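Local structure of Lic12234 (Leptospira interrogans, 4TZH) at residues N134-S139 against K157-N162. The protein is of unknown function but is a leucine-rich repeat protein of a pathogenic spirochaete, possibly a virulence factor acting through protein binding. Sequence-based numbering, arbitrary orientation. Where two conformers were deposited one is given.
Sequences NLVSLS and KLRILN
L138 and L161 hold CG opposite the backbone N (chi1 near 175° in both), which lays the two side chains beside one another on the same side of two parallel strands; L158 has a similar first torsion and lies alongside L135. L138 CD2 meets L161 CD1 at 3.9 Å, the two side chains running alongside each other in the same direction. L158 CD1 packs against segment 134-139, 4.0 Å from L138 CB and 3.6 Å from V136 O, and the same CD1 methyl also touches L135 CG. L115 packs on L135 and L138, continuing the same leucine row into strand 114-116.

Strands 137-139 and 160-162 diverge by just 3°, and two bonds join them: L138 N donates to I160 O at 3.0 Å, and L138 O accepts from N162 N at 2.9 Å, both nearly straight. V136, just before strand 137-139, has its O gripped twice. I160 N approaches close to the line of the carbonyl bond, whereas R159 N, tilted out of the carbonyl plane, approaches at a C=O...N angle of 135° and is the nearer donor at 2.8 Å. One residue earlier on each side, L135 O and L158 N are close but poorly angled; a water instead donates to L135 O and accepts from K157 N, bridging the backbones.

On the other face, S139 OG rests 3.8 Å from N162 CB, and N162 OD1 turns to W164 N. This is the concave-side parallel sheet of a leucine-rich repeat solenoid: successive coils are joined by backbone polar groups, with leucines filling the interior and polar residues largely facing outward.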
loop_
_atom_site.group_PDB
_atom_site.type_symbol
_atom_site.label_atom_id
_atom_site.label_comp_id
_atom_site.label_asym_id
_atom_site.label_seq_id
_atom_site.Cartn_x
_atom_site.Cartn_y
_atom_site.Cartn_z
ATOM N N ASN A 134 12.465 -0.916 -5.154
ATOM C CA ASN A 134 12.921 -0.258 -3.951
ATOM C C ASN A 134 12.263 -0.834 -2.679
ATOM O O ASN A 134 12.461 -0.305 -1.598
ATOM C CB ASN A 134 12.618 1.230 -4.085
ATOM C CG ASN A 134 13.580 1.894 -5.033
ATOM O OD1 ASN A 134 13.163 2.564 -6.001
ATOM N ND2 ASN A 134 14.859 1.733 -4.758
ATOM N N LEU A 135 11.502 -1.933 -2.822
ATOM C CA LEU A 135 10.808 -2.483 -1.663
ATOM C C LEU A 135 11.786 -3.076 -0.666
ATOM O O LEU A 135 12.590 -3.941 -1.060
ATOM C CB LEU A 135 9.781 -3.499 -2.131
ATOM C CG LEU A 135 8.640 -3.786 -1.163
ATOM C CD1 LEU A 135 7.755 -2.549 -0.962
ATOM C CD2 LEU A 135 7.839 -4.963 -1.637
ATOM N N VAL A 136 11.685 -2.661 0.609
ATOM C CA VAL A 136 12.547 -3.100 1.699
ATOM C C VAL A 136 11.778 -4.000 2.671
ATOM O O VAL A 136 12.329 -4.920 3.280
ATOM C CB VAL A 136 13.140 -1.857 2.404
ATOM C CG1 VAL A 136 13.963 -2.230 3.630
ATOM C CG2 VAL A 136 13.992 -1.032 1.427
ATOM N N SER A 137 10.481 -3.712 2.830
ATOM C CA SER A 137 9.707 -4.494 3.784
ATOM C C SER A 137 8.345 -4.820 3.184
ATOM O O SER A 137 7.660 -3.924 2.676
ATOM C CB SER A 137 9.524 -3.686 5.071
ATOM O OG SER A 137 8.784 -4.469 5.998
ATOM N N LEU A 138 7.980 -6.109 3.211
ATOM C CA LEU A 138 6.702 -6.564 2.677
ATOM C C LEU A 138 6.040 -7.406 3.752
ATOM O O LEU A 138 6.584 -8.468 4.093
ATOM C CB LEU A 138 6.895 -7.352 1.393
ATOM C CG LEU A 138 5.666 -7.978 0.746
ATOM C CD1 LEU A 138 4.571 -6.930 0.463
ATOM C CD2 LEU A 138 6.042 -8.706 -0.542
ATOM N N SER A 139 4.885 -6.952 4.258
ATOM C CA SER A 139 4.198 -7.658 5.317
ATOM C C SER A 139 2.904 -8.226 4.814
ATOM O O SER A 139 2.067 -7.464 4.312
ATOM C CB SER A 139 3.971 -6.714 6.473
ATOM O OG SER A 139 3.547 -7.514 7.558
ATOM N N LYS A 157 16.208 -5.549 -2.854
ATOM C CA LYS A 157 16.414 -4.705 -1.686
ATOM C C LYS A 157 15.520 -5.173 -0.527
ATOM O O LYS A 157 15.595 -4.613 0.570
ATOM C CB LYS A 157 16.080 -3.258 -2.034
ATOM C CG LYS A 157 17.179 -2.575 -2.856
ATOM C CD LYS A 157 16.829 -1.122 -3.157
ATOM C CE LYS A 157 16.651 -0.243 -1.943
ATOM N NZ LYS A 157 16.732 1.189 -2.333
ATOM N N LEU A 158 14.742 -6.241 -0.760
ATOM C CA LEU A 158 13.831 -6.716 0.287
ATOM C C LEU A 158 14.644 -7.253 1.475
ATOM O O LEU A 158 15.514 -8.136 1.300
ATOM C CB LEU A 158 12.898 -7.760 -0.299
ATOM C CG LEU A 158 11.676 -8.089 0.557
ATOM C CD1 LEU A 158 10.774 -6.867 0.701
ATOM C CD2 LEU A 158 10.928 -9.266 0.004
ATOM N N ARG A 159 14.357 -6.725 2.674
ATOM C CA ARG A 159 15.074 -7.109 3.890
ATOM C C ARG A 159 14.208 -7.890 4.849
ATOM O O ARG A 159 14.720 -8.657 5.664
ATOM C CB ARG A 159 15.715 -5.877 4.550
ATOM C CG ARG A 159 16.807 -5.207 3.673
ATOM C CD ARG A 159 17.938 -6.168 3.276
ATOM N NE ARG A 159 18.841 -5.637 2.245
ATOM C CZ ARG A 159 18.989 -6.137 1.018
ATOM N NH1 ARG A 159 18.275 -7.186 0.628
ATOM N NH2 ARG A 159 19.840 -5.583 0.168
ATOM N N ILE A 160 12.885 -7.688 4.779
ATOM C CA ILE A 160 11.929 -8.411 5.612
ATOM C C ILE A 160 10.777 -8.866 4.767
ATOM O O ILE A 160 10.127 -8.034 4.105
ATOM C CB ILE A 160 11.380 -7.577 6.797
ATOM C CG1 ILE A 160 12.521 -7.088 7.722
ATOM C CG2 ILE A 160 10.361 -8.404 7.590
ATOM C CD1 ILE A 160 11.995 -6.313 8.945
ATOM N N LEU A 161 10.494 -10.182 4.814
ATOM C CA LEU A 161 9.305 -10.730 4.177
ATOM C C LEU A 161 8.493 -11.396 5.296
ATOM O O LEU A 161 8.972 -12.396 5.856
ATOM C CB LEU A 161 9.659 -11.751 3.082
ATOM C CG LEU A 161 8.489 -12.470 2.438
ATOM C CD1 LEU A 161 7.551 -11.488 1.723
ATOM C CD2 LEU A 161 8.989 -13.525 1.430
ATOM N N ASN A 162 7.323 -10.849 5.661
ATOM C CA ASN A 162 6.570 -11.408 6.784
ATOM C C ASN A 162 5.357 -12.164 6.280
ATOM O O ASN A 162 4.442 -11.562 5.706
ATOM C CB ASN A 162 6.194 -10.280 7.734
ATOM C CG ASN A 162 5.707 -10.849 9.037
ATOM O OD1 ASN A 162 4.960 -11.817 9.054
ATOM N ND2 ASN A 162 6.252 -10.319 10.156
HETATM O O HOH W 1 13.447 -4.860 -3.476
#